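Local coordinates for galactose-binding like protein (Bacteroides thetaiotaomicron, PDB 7M1A), which binds calcium in its galactose-binding-like domain and, as a SusE-like protein, probably takes part in glycan recognition, with a possible degradative role, at residues G32-D37 / A72-Q77; E27-G32 / I168-L173; G44-T49 / Y83-P88; L3-F8 / E172-G177. All coordinates share one frame; numbering follows the deposited sequence.

Interaction 1: residues G32-D37 / A72-Q77. With CA (calcium ion), chain F; EDO (1,2-ethanediol), chain C.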
# COMPACT_ATOMS: atom_id res chain seq x y z
N GLY A 32 -9.89 -6.79 -10.67
CA GLY A 32 -10.75 -7.29 -11.76
C GLY A 32 -11.87 -8.19 -11.26
O GLY A 32 -12.53 -8.81 -12.13
N ARG A 33 -11.97 -8.35 -9.92
CA ARG A 33 -13.02 -9.23 -9.42
C ARG A 33 -14.02 -8.40 -8.63
O ARG A 33 -13.69 -7.55 -7.80
CB ARG A 33 -12.45 -10.36 -8.51
CG ARG A 33 -11.56 -11.28 -9.30
CD ARG A 33 -11.21 -12.51 -8.47
NE ARG A 33 -10.00 -11.96 -7.69
CZ ARG A 33 -8.66 -12.01 -8.04
NH1 ARG A 33 -8.26 -12.26 -9.28
NH2 ARG A 33 -7.74 -11.68 -7.12
N ILE A 34 -15.32 -8.66 -8.90
CA ILE A 34 -16.39 -8.00 -8.19
C ILE A 34 -16.93 -9.07 -7.23
O ILE A 34 -17.56 -10.06 -7.67
CB ILE A 34 -17.48 -7.47 -9.16
CG1 ILE A 34 -16.92 -6.34 -10.03
CG2 ILE A 34 -18.72 -7.02 -8.41
CD1 ILE A 34 -17.72 -6.16 -11.30
N SER A 35 -16.57 -8.95 -5.95
CA SER A 35 -16.62 -10.07 -5.00
C SER A 35 -17.65 -9.86 -3.91
O SER A 35 -18.15 -8.72 -3.70
CB SER A 35 -15.26 -10.33 -4.35
OG SER A 35 -14.25 -10.39 -5.32
N LYS A 36 -17.99 -10.94 -3.19
CA LYS A 36 -18.81 -10.86 -1.99
C LYS A 36 -18.03 -11.45 -0.81
O LYS A 36 -17.07 -12.20 -1.02
CB LYS A 36 -20.12 -11.61 -2.19
CG LYS A 36 -19.90 -13.10 -2.39
CD LYS A 36 -21.20 -13.84 -2.78
CE LYS A 36 -21.01 -15.34 -2.85
NZ LYS A 36 -20.19 -15.79 -3.98
N ASP A 37 -18.55 -11.27 0.41
CA ASP A 37 -17.92 -11.88 1.55
C ASP A 37 -17.85 -13.39 1.35
O ASP A 37 -18.82 -14.00 0.89
CB ASP A 37 -18.74 -11.69 2.82
CG ASP A 37 -18.56 -10.35 3.48
OD1 ASP A 37 -17.71 -9.61 3.01
OD2 ASP A 37 -19.25 -10.10 4.44
N ALA A 72 -16.66 3.57 -12.56
CA ALA A 72 -17.66 2.70 -11.95
C ALA A 72 -17.16 2.20 -10.61
O ALA A 72 -15.95 2.02 -10.43
CB ALA A 72 -18.08 1.56 -12.89
N LEU A 73 -18.05 1.84 -9.70
CA LEU A 73 -17.71 1.35 -8.39
C LEU A 73 -18.78 0.35 -7.97
O LEU A 73 -19.97 0.66 -8.10
CB LEU A 73 -17.55 2.48 -7.37
CG LEU A 73 -17.13 2.09 -5.93
CD1 LEU A 73 -16.24 3.19 -5.32
CD2 LEU A 73 -18.35 1.79 -5.02
N TRP A 74 -18.35 -0.77 -7.37
CA TRP A 74 -19.26 -1.82 -6.90
C TRP A 74 -19.09 -1.98 -5.39
O TRP A 74 -17.99 -2.21 -4.91
CB TRP A 74 -18.95 -3.20 -7.57
CG TRP A 74 -19.31 -3.18 -9.02
CD1 TRP A 74 -20.45 -3.68 -9.55
CD2 TRP A 74 -18.56 -2.61 -10.15
NE1 TRP A 74 -20.45 -3.51 -10.92
CE2 TRP A 74 -19.28 -2.88 -11.32
CE3 TRP A 74 -17.29 -2.07 -10.33
CZ2 TRP A 74 -18.87 -2.55 -12.61
CZ3 TRP A 74 -16.83 -1.72 -11.59
CH2 TRP A 74 -17.64 -1.93 -12.73
N ALA A 75 -20.20 -2.07 -4.70
CA ALA A 75 -20.31 -2.52 -3.32
C ALA A 75 -20.02 -4.03 -3.23
O ALA A 75 -20.18 -4.79 -4.21
CB ALA A 75 -21.71 -2.20 -2.77
N ILE A 76 -19.58 -4.46 -2.04
CA ILE A 76 -19.38 -5.90 -1.82
C ILE A 76 -20.74 -6.59 -2.07
O ILE A 76 -21.82 -6.08 -1.69
CB ILE A 76 -18.87 -6.12 -0.38
CG1 ILE A 76 -17.46 -5.50 -0.21
CG2 ILE A 76 -18.90 -7.61 0.05
CD1 ILE A 76 -17.05 -5.34 1.26
N GLN A 77 -20.72 -7.67 -2.86
CA GLN A 77 -21.93 -8.16 -3.57
C GLN A 77 -22.82 -9.15 -2.78
O GLN A 77 -23.04 -10.32 -3.17
CB GLN A 77 -21.47 -8.77 -4.90
CG GLN A 77 -20.82 -7.77 -5.88
CD GLN A 77 -21.84 -6.86 -6.54
OE1 GLN A 77 -21.88 -5.59 -6.39
NE2 GLN A 77 -22.61 -7.50 -7.39
CA CA F . -12.10 -6.48 -6.42
C1 EDO C . -16.98 -8.04 5.87
O1 EDO C . -17.00 -7.63 4.53
C2 EDO C . -16.90 -6.75 6.50
O2 EDO C . -18.04 -5.98 6.23
O HOH W 1 -12.43 -8.40 -5.11

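Interaction 2: residues E27-G32 / I168-L173. With CA (calcium ion), chain F.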
# COMPACT_ATOMS: atom_id res chain seq x y z
N GLU A 27 -5.39 -2.92 -2.99
CA GLU A 27 -5.20 -3.53 -4.30
C GLU A 27 -6.39 -4.44 -4.63
O GLU A 27 -6.56 -4.78 -5.78
CB GLU A 27 -3.92 -4.39 -4.26
CG GLU A 27 -2.59 -3.59 -4.23
CD GLU A 27 -2.15 -3.01 -2.92
OE1 GLU A 27 -2.83 -3.13 -1.86
OE2 GLU A 27 -0.98 -2.49 -2.95
N TYR A 28 -7.18 -4.85 -3.62
CA TYR A 28 -8.31 -5.70 -3.95
C TYR A 28 -9.44 -4.99 -4.70
O TYR A 28 -10.33 -5.70 -5.22
CB TYR A 28 -8.85 -6.34 -2.64
CG TYR A 28 -7.89 -7.25 -1.90
CD1 TYR A 28 -6.77 -7.82 -2.52
CD2 TYR A 28 -8.08 -7.51 -0.55
CE1 TYR A 28 -5.92 -8.63 -1.78
CE2 TYR A 28 -7.27 -8.37 0.19
CZ TYR A 28 -6.23 -8.97 -0.46
OH TYR A 28 -5.35 -9.71 0.27
N VAL A 29 -9.41 -3.62 -4.73
CA VAL A 29 -10.47 -2.93 -5.48
C VAL A 29 -10.03 -2.65 -6.91
O VAL A 29 -10.79 -2.05 -7.64
CB VAL A 29 -11.01 -1.68 -4.77
CG1 VAL A 29 -11.51 -2.02 -3.37
CG2 VAL A 29 -10.04 -0.49 -4.79
N TRP A 30 -8.85 -3.16 -7.37
CA TRP A 30 -8.52 -3.16 -8.79
C TRP A 30 -7.96 -4.52 -9.24
O TRP A 30 -7.16 -4.55 -10.14
CB TRP A 30 -7.64 -1.94 -9.16
CG TRP A 30 -6.35 -1.89 -8.41
CD1 TRP A 30 -5.24 -2.65 -8.63
CD2 TRP A 30 -5.99 -0.88 -7.44
NE1 TRP A 30 -4.20 -2.23 -7.80
CE2 TRP A 30 -4.62 -1.12 -7.07
CE3 TRP A 30 -6.68 0.21 -6.85
CZ2 TRP A 30 -3.93 -0.34 -6.16
CZ3 TRP A 30 -5.97 1.00 -5.97
CH2 TRP A 30 -4.63 0.75 -5.66
N ASN A 31 -8.47 -5.59 -8.61
CA ASN A 31 -8.07 -6.93 -8.99
C ASN A 31 -8.93 -7.53 -10.10
O ASN A 31 -8.69 -8.67 -10.42
CB ASN A 31 -7.89 -7.80 -7.73
CG ASN A 31 -9.23 -8.14 -7.07
OD1 ASN A 31 -10.29 -7.68 -7.54
ND2 ASN A 31 -9.18 -8.79 -5.91
N GLY A 32 -9.89 -6.79 -10.67
CA GLY A 32 -10.75 -7.29 -11.76
C GLY A 32 -11.87 -8.19 -11.26
O GLY A 32 -12.53 -8.81 -12.13
N ILE A 168 -15.81 3.52 4.86
CA ILE A 168 -16.14 3.02 3.54
C ILE A 168 -15.63 1.59 3.36
O ILE A 168 -14.52 1.24 3.76
CB ILE A 168 -15.62 3.96 2.40
CG1 ILE A 168 -16.05 3.51 1.00
CG2 ILE A 168 -14.09 4.12 2.51
CD1 ILE A 168 -15.76 4.51 -0.08
N CYS A 169 -16.42 0.74 2.66
CA CYS A 169 -15.94 -0.54 2.17
C CYS A 169 -16.58 -0.75 0.77
O CYS A 169 -17.73 -0.36 0.54
CB CYS A 169 -16.31 -1.68 3.13
SG CYS A 169 -18.07 -1.97 3.41
N PHE A 170 -15.88 -1.46 -0.11
CA PHE A 170 -16.40 -1.80 -1.42
C PHE A 170 -15.46 -2.83 -2.06
O PHE A 170 -14.36 -3.07 -1.50
CB PHE A 170 -16.66 -0.61 -2.35
CG PHE A 170 -15.43 0.12 -2.79
CD1 PHE A 170 -14.80 1.03 -1.90
CD2 PHE A 170 -14.91 -0.04 -4.05
CE1 PHE A 170 -13.67 1.76 -2.30
CE2 PHE A 170 -13.76 0.70 -4.45
CZ PHE A 170 -13.16 1.56 -3.55
N THR A 171 -15.87 -3.44 -3.21
CA THR A 171 -15.13 -4.55 -3.77
C THR A 171 -14.30 -4.18 -5.01
O THR A 171 -13.26 -4.88 -5.25
CB THR A 171 -16.02 -5.77 -4.08
OG1 THR A 171 -15.20 -6.83 -4.58
CG2 THR A 171 -17.09 -5.50 -5.13
N GLU A 172 -14.71 -3.22 -5.87
CA GLU A 172 -13.99 -3.00 -7.13
C GLU A 172 -14.34 -1.62 -7.63
O GLU A 172 -15.49 -1.15 -7.44
CB GLU A 172 -14.39 -4.04 -8.21
CG GLU A 172 -13.52 -4.06 -9.46
CD GLU A 172 -12.06 -4.50 -9.25
OE1 GLU A 172 -11.73 -5.02 -8.17
OE2 GLU A 172 -11.30 -4.40 -10.21
N LEU A 173 -13.39 -0.98 -8.33
CA LEU A 173 -13.70 0.20 -9.13
C LEU A 173 -13.08 0.00 -10.50
O LEU A 173 -12.20 -0.87 -10.67
CB LEU A 173 -13.29 1.50 -8.42
CG LEU A 173 -11.91 1.57 -7.78
CD1 LEU A 173 -10.85 1.56 -8.88
CD2 LEU A 173 -11.83 2.82 -6.92
CA CA F . -12.10 -6.48 -6.42
O HOH W 1 -12.43 -8.40 -5.11

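Interaction 3: residues G44-T49 / Y83-P88. With EDO (1,2-ethanediol), chain E.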
# COMPACT_ATOMS: atom_id res chain seq x y z
N GLY A 44 -12.08 -6.85 -0.92
CA GLY A 44 -12.24 -5.42 -1.15
C GLY A 44 -11.40 -4.65 -0.14
O GLY A 44 -10.44 -5.20 0.45
N LEU A 45 -11.72 -3.37 0.06
CA LEU A 45 -11.10 -2.58 1.07
C LEU A 45 -12.15 -2.20 2.10
O LEU A 45 -13.37 -2.24 1.82
CB LEU A 45 -10.33 -1.37 0.51
CG LEU A 45 -11.16 -0.23 -0.12
CD1 LEU A 45 -11.87 0.66 0.90
CD2 LEU A 45 -10.24 0.65 -0.98
N HIS A 46 -11.66 -1.87 3.30
CA HIS A 46 -12.60 -1.57 4.37
C HIS A 46 -11.91 -0.73 5.43
O HIS A 46 -10.87 -1.13 5.94
CB HIS A 46 -13.07 -2.92 4.98
CG HIS A 46 -14.31 -2.80 5.79
ND1 HIS A 46 -14.51 -1.84 6.81
CD2 HIS A 46 -15.42 -3.59 5.75
CE1 HIS A 46 -15.73 -2.06 7.30
NE2 HIS A 46 -16.28 -3.11 6.66
N THR A 47 -12.45 0.46 5.77
CA THR A 47 -11.80 1.31 6.77
C THR A 47 -12.18 0.98 8.20
O THR A 47 -11.65 1.65 9.11
CB THR A 47 -12.18 2.79 6.53
OG1 THR A 47 -13.59 2.99 6.66
CG2 THR A 47 -11.76 3.27 5.14
N GLY A 48 -13.05 -0.04 8.41
CA GLY A 48 -13.46 -0.39 9.76
C GLY A 48 -14.78 0.30 10.15
O GLY A 48 -15.55 0.78 9.31
N THR A 49 -15.03 0.32 11.46
CA THR A 49 -16.27 0.89 12.02
C THR A 49 -15.96 1.84 13.16
O THR A 49 -16.88 2.23 13.83
CB THR A 49 -17.20 -0.23 12.51
OG1 THR A 49 -16.52 -1.08 13.45
CG2 THR A 49 -17.63 -1.14 11.38
N TYR A 83 -26.62 -1.28 -0.16
CA TYR A 83 -27.29 -0.16 0.48
C TYR A 83 -27.33 -0.35 2.00
O TYR A 83 -28.37 -0.10 2.67
CB TYR A 83 -28.73 -0.01 -0.06
CG TYR A 83 -28.81 -0.19 -1.55
CD1 TYR A 83 -28.47 0.83 -2.44
CD2 TYR A 83 -29.19 -1.41 -2.08
CE1 TYR A 83 -28.53 0.64 -3.83
CE2 TYR A 83 -29.24 -1.62 -3.46
CZ TYR A 83 -28.90 -0.61 -4.33
OH TYR A 83 -28.99 -0.75 -5.67
N ASN A 84 -26.19 -0.82 2.56
CA ASN A 84 -26.17 -1.19 3.97
C ASN A 84 -24.70 -1.15 4.40
O ASN A 84 -23.77 -0.94 3.61
CB ASN A 84 -26.81 -2.58 4.13
CG ASN A 84 -27.50 -2.77 5.48
OD1 ASN A 84 -27.11 -2.15 6.47
ND2 ASN A 84 -28.55 -3.58 5.50
N ASP A 85 -24.45 -1.44 5.68
CA ASP A 85 -23.10 -1.64 6.19
C ASP A 85 -22.30 -0.34 5.94
O ASP A 85 -22.87 0.76 6.03
CB ASP A 85 -22.49 -2.95 5.64
CG ASP A 85 -21.36 -3.47 6.52
OD1 ASP A 85 -20.18 -3.06 6.35
OD2 ASP A 85 -21.66 -4.24 7.42
N MSE A 86 -21.00 -0.46 5.64
CA MSE A 86 -20.18 0.73 5.43
C MSE A 86 -20.08 1.03 3.92
O MSE A 86 -19.17 1.76 3.48
CB MSE A 86 -18.80 0.63 6.06
CG MSE A 86 -18.80 0.21 7.51
SE MSE A 86 -19.90 1.29 8.70
CE MSE A 86 -21.00 -0.14 9.45
N SER A 87 -20.98 0.48 3.11
CA SER A 87 -20.96 0.75 1.68
C SER A 87 -21.20 2.24 1.45
O SER A 87 -22.01 2.91 2.11
CB SER A 87 -22.04 -0.04 1.03
OG SER A 87 -21.79 -1.45 1.19
N PRO A 88 -20.51 2.84 0.46
CA PRO A 88 -20.62 4.31 0.30
C PRO A 88 -22.00 4.70 -0.25
O PRO A 88 -22.62 4.01 -1.08
CB PRO A 88 -19.48 4.60 -0.72
CG PRO A 88 -19.36 3.31 -1.51
CD PRO A 88 -19.59 2.20 -0.51
C1 EDO E . -18.83 -3.80 9.31
O1 EDO E . -18.55 -3.92 7.93
C2 EDO E . -19.80 -4.87 9.76
O2 EDO E . -19.30 -5.98 9.12

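Interaction 4: residues L3-F8 / E172-G177. With CA (calcium ion), chain F.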
# COMPACT_ATOMS: atom_id res chain seq x y z
N LEU A 3 -8.70 1.47 -18.33
CA LEU A 3 -7.30 1.67 -17.92
C LEU A 3 -6.75 0.38 -17.32
O LEU A 3 -7.48 -0.39 -16.68
CB LEU A 3 -7.22 2.79 -16.89
CG LEU A 3 -7.64 4.21 -17.35
CD1 LEU A 3 -7.19 5.26 -16.32
CD2 LEU A 3 -7.13 4.58 -18.75
N ASP A 4 -5.48 0.09 -17.58
CA ASP A 4 -4.82 -1.15 -17.22
C ASP A 4 -4.57 -1.18 -15.70
O ASP A 4 -3.70 -0.48 -15.17
CB ASP A 4 -3.50 -1.24 -17.99
CG ASP A 4 -2.79 -2.58 -17.74
OD1 ASP A 4 -3.22 -3.34 -16.88
OD2 ASP A 4 -1.72 -2.79 -18.44
N LYS A 5 -5.40 -1.98 -15.03
CA LYS A 5 -5.35 -2.07 -13.56
C LYS A 5 -4.05 -2.70 -13.04
O LYS A 5 -3.71 -2.45 -11.88
CB LYS A 5 -6.54 -2.86 -12.99
CG LYS A 5 -7.86 -2.13 -13.21
CD LYS A 5 -9.05 -2.97 -12.83
CE LYS A 5 -10.33 -2.16 -12.86
NZ LYS A 5 -11.52 -3.00 -12.54
N THR A 6 -3.31 -3.39 -13.94
CA THR A 6 -2.03 -3.95 -13.49
C THR A 6 -1.02 -2.87 -13.11
O THR A 6 -0.07 -3.17 -12.37
CB THR A 6 -1.44 -4.99 -14.46
OG1 THR A 6 -0.98 -4.24 -15.61
CG2 THR A 6 -2.38 -6.13 -14.81
N LYS A 7 -1.25 -1.64 -13.61
CA LYS A 7 -0.38 -0.52 -13.38
C LYS A 7 -0.80 0.31 -12.15
O LYS A 7 -0.09 1.23 -11.71
CB LYS A 7 -0.33 0.39 -14.59
CG LYS A 7 0.20 -0.34 -15.82
CD LYS A 7 0.40 0.58 -16.98
CE LYS A 7 0.93 -0.15 -18.22
NZ LYS A 7 2.12 -1.02 -17.94
N PHE A 8 -2.00 0.06 -11.61
CA PHE A 8 -2.47 0.92 -10.48
C PHE A 8 -1.59 0.64 -9.25
O PHE A 8 -1.11 -0.50 -9.04
CB PHE A 8 -3.94 0.59 -10.11
CG PHE A 8 -5.01 1.04 -11.07
CD1 PHE A 8 -4.73 1.44 -12.38
CD2 PHE A 8 -6.35 1.06 -10.61
CE1 PHE A 8 -5.76 1.84 -13.23
CE2 PHE A 8 -7.39 1.44 -11.45
CZ PHE A 8 -7.11 1.78 -12.77
N GLU A 172 -14.71 -3.22 -5.87
CA GLU A 172 -13.99 -3.00 -7.13
C GLU A 172 -14.34 -1.62 -7.63
O GLU A 172 -15.49 -1.15 -7.44
CB GLU A 172 -14.39 -4.04 -8.21
CG GLU A 172 -13.52 -4.06 -9.46
CD GLU A 172 -12.06 -4.50 -9.25
OE1 GLU A 172 -11.73 -5.02 -8.17
OE2 GLU A 172 -11.30 -4.40 -10.21
N LEU A 173 -13.39 -0.98 -8.33
CA LEU A 173 -13.70 0.20 -9.13
C LEU A 173 -13.08 0.00 -10.50
O LEU A 173 -12.20 -0.87 -10.67
CB LEU A 173 -13.29 1.50 -8.42
CG LEU A 173 -11.91 1.57 -7.78
CD1 LEU A 173 -10.85 1.56 -8.88
CD2 LEU A 173 -11.83 2.82 -6.92
N THR A 174 -13.54 0.79 -11.49
CA THR A 174 -12.96 0.72 -12.82
C THR A 174 -12.92 2.15 -13.36
O THR A 174 -13.89 2.91 -13.19
CB THR A 174 -13.82 -0.16 -13.75
OG1 THR A 174 -13.86 -1.47 -13.13
CG2 THR A 174 -13.21 -0.31 -15.13
N PHE A 175 -11.83 2.48 -14.07
CA PHE A 175 -11.75 3.71 -14.84
C PHE A 175 -11.61 3.37 -16.33
O PHE A 175 -10.96 2.40 -16.71
CB PHE A 175 -10.53 4.58 -14.51
CG PHE A 175 -10.60 5.20 -13.15
CD1 PHE A 175 -10.29 4.50 -11.96
CD2 PHE A 175 -11.07 6.48 -13.03
CE1 PHE A 175 -10.43 5.11 -10.71
CE2 PHE A 175 -11.21 7.08 -11.77
CZ PHE A 175 -10.88 6.41 -10.59
N TRP A 176 -12.22 4.21 -17.17
CA TRP A 176 -12.03 4.18 -18.61
C TRP A 176 -11.48 5.55 -19.04
O TRP A 176 -11.83 6.53 -18.40
CB TRP A 176 -13.34 3.80 -19.36
CG TRP A 176 -13.91 2.45 -19.12
CD1 TRP A 176 -13.77 1.34 -19.92
CD2 TRP A 176 -14.67 2.03 -17.96
NE1 TRP A 176 -14.42 0.31 -19.36
CE2 TRP A 176 -15.01 0.67 -18.19
CE3 TRP A 176 -15.18 2.65 -16.79
CZ2 TRP A 176 -15.86 -0.04 -17.34
CZ3 TRP A 176 -16.03 1.94 -15.95
CH2 TRP A 176 -16.37 0.60 -16.21
N GLY A 177 -10.65 5.58 -20.11
CA GLY A 177 -10.27 6.86 -20.75
C GLY A 177 -9.27 6.76 -21.87
O GLY A 177 -9.33 5.60 -22.39
CA CA F . -12.10 -6.48 -6.42
O HOH W 2 -9.66 0.62 -14.99
O HOH W 1 -12.43 -8.40 -5.11

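Interaction 1: residues G32-D37 / A72-Q77
I34 sets its terminal methyl, CD1, over the indole face of W74 and its branch methyl against Q77. CD1 of I34 sits 3.7 Å from the centroid of the five-membered ring of W74, only 12° off the ring normal, a CH-pi contact made squarely over one face. The side-chain torsions explain the division of labour: chi1 of -67° leaves CG2 anti to the backbone N, where it meets CG of Q77 at 3.4 Å, while CG1 stands beside that N and carries CD1 out, nearly extended, over the ring.

S35 points its CB away from segment 72-77. Its carbonyl faces that segment and takes the one backbone hydrogen bond between the two, from Q77 N to S35 O at 2.9 Å. Its OG accepts a hydrogen bond from a water that also binds the calcium ion, and R33 supplies its carbonyl O to the same ion at 2.4 Å. Farther along, CB of K36 rests 3.3 Å from O of Q77; the chain then leads away, and NZ forms a salt bridge with D39. CG2 of I76 packs on the backbone N of D37 at 3.7 Å; the carboxylate of D37 accepts a hydrogen bond from an ethanediol probably left by crystallisation, which H81 also holds.

Loop 32-37, on the way from strand 9-11 to strand 45-46, is thus fastened to the end of strand 70-74 and the loop residues that follow it, where that strand runs between 169-176 and 140-143.

Interaction 2: residues E27-G32 / I168-L173
Y28 and T171 bring their carbonyl oxygens together on one calcium ion, each 2.3 Å from the metal, and two side chains join them from the two segments. OD1 of N31 is one; OE1 of E172, again at 2.3 Å, is the other. The planes of the N31 amide and the E172 carboxylate are nearly parallel, 15° apart, with their metal-binding oxygens side by side. A water and the carbonyl of R33 complete the shell.

Hydrogen bonds reinforce this site. OE2 of E172, the oxygen not used by the metal, accepts from N of G32 at 2.8 Å, met from above the carboxylate plane, and also forms a salt bridge with K5; N31 N makes a weak bond to OE1. L173 N donates to V29 O at 2.9 Å.

T171 and E172 form a classic beta bulge opposite W74. The bulge interrupts strand 169-176 at the two residues that give the ion a carbonyl and a carboxylate oxygen, and the site lies on the four-stranded sheet of a domain related to the galactose-binding-like beta sandwiches.

Apolar packing runs through V29. Its CG1 makes a CH-pi contact over one face of the F170 ring, offset toward the rim and 4.0 Å from the centroid, and its CG2 approaches CG of L173 at 4.1 Å. F170 reaches this place because CG lies between the backbone N and the carbonyl carbon (chi1 67°), bringing the ring across V29 at about a right angle. CA of V29 also points its hydrogen at O of T171, 3.4 Å away and almost straight.

Interaction 3: residues G44-T49 / Y83-P88
H46 and M86, the latter modelled as selenomethionine, meet where strand 45-46 passes a type II' beta turn running from N84 to S87. The two side chains cross obliquely, CE1 of the imidazole lying 3.8 Å from CG of M86. With chi1 at -163°, CG of H46 is anti to the backbone N, and the ring reaches out from the strand toward the turn. Its rotation is fixed at one edge, where N of G48 donates to ND1 at 2.8 Å, close to the ring plane. The other ring nitrogen, NE2, donates at 2.7 Å to an ethanediol that probably came from the crystallisation liquor. The same diol oxygen lies suspiciously close to OD1 of D85, so the bond between them is doubtful in detail; the diol lies between the two segments and is also bonded to K80.

M86 follows D85 in the turn and points its CB toward segment 44-49; bends at chi2 and chi3 then bring its tail to T49, whose side chain it crosses at about a right angle. With H46 replaced by alanine, G48 N would probably lose its side-chain acceptor, and a gap would be likely to open beside CG of M86.

C169, on the neighbouring strand 169-176, touches H46, D85 and M86 and so backs both segments. CE of M86 stops 4.0 Å from CG2 of T49.

Interaction 4: residues L3-F8 / E172-G177
The N-terminal segment is pinned to the final strand, 169-176, beside the calcium site, and the pin is K5 reaching E172, L173 and T174. Its NZ is gripped by three oxygens: OE2 of E172 at 2.7 Å, in a salt bridge, the carbonyl O of L173 at 2.9 Å and OG1 of T174 at 2.9 Å. K5 arrives with a fully extended chain beyond CG, coming from the direction opposite to E172 and crossing T174 at about a right angle. It meets the carboxylate on the anti lone pair of OE2, the side away from the metal-binding oxygen.

Nearer the terminus, L3 N donates to F175 O at 2.9 Å, and a water links L3 O to F175 N. CD1 of L3 rests on CB of F175 at 3.9 Å. F8 closes the other end: its CE2 approaches CD1 of F175 at 4.2 Å, and L173 CD1 lies at its ring edge. An Asx turn, in which OD1 of D4 accepts from T6 N, starts the short 3-10 segment 5-7 that carries K5.

Replacing K5 with a methionine would probably strip OE2 of E172 of its charged mate and leave OG1 of T174 and O of L173 without this donor. With calcium on one oxygen and an ammonium group and G32 N on the other, the carboxylate of E172 is likely to stay ionised and to be held against turning.

How the interactions relate
Interactions 1, 2 and 4 converge on the calcium ion: R33 from interaction 1, Y28, N31 and T171 from interaction 2, and E172, shared by interactions 2 and 4. The centres of interactions 1 and 2 are about 6 Å apart; S35 N bonds to T171 OG1, and W74 N to E172 O, which ties the metal-binding loop to strands 70-74 and 169-176. Interaction 3 lies farther from the metal, with the side chain of H46 about 12 Å from the calcium and the centre of interaction 3 about 21 Å from that of interaction 4, yet C169 N bonds to M86 O, joining its turn to strand 169-176, the strand that interactions 2 and 4 both use.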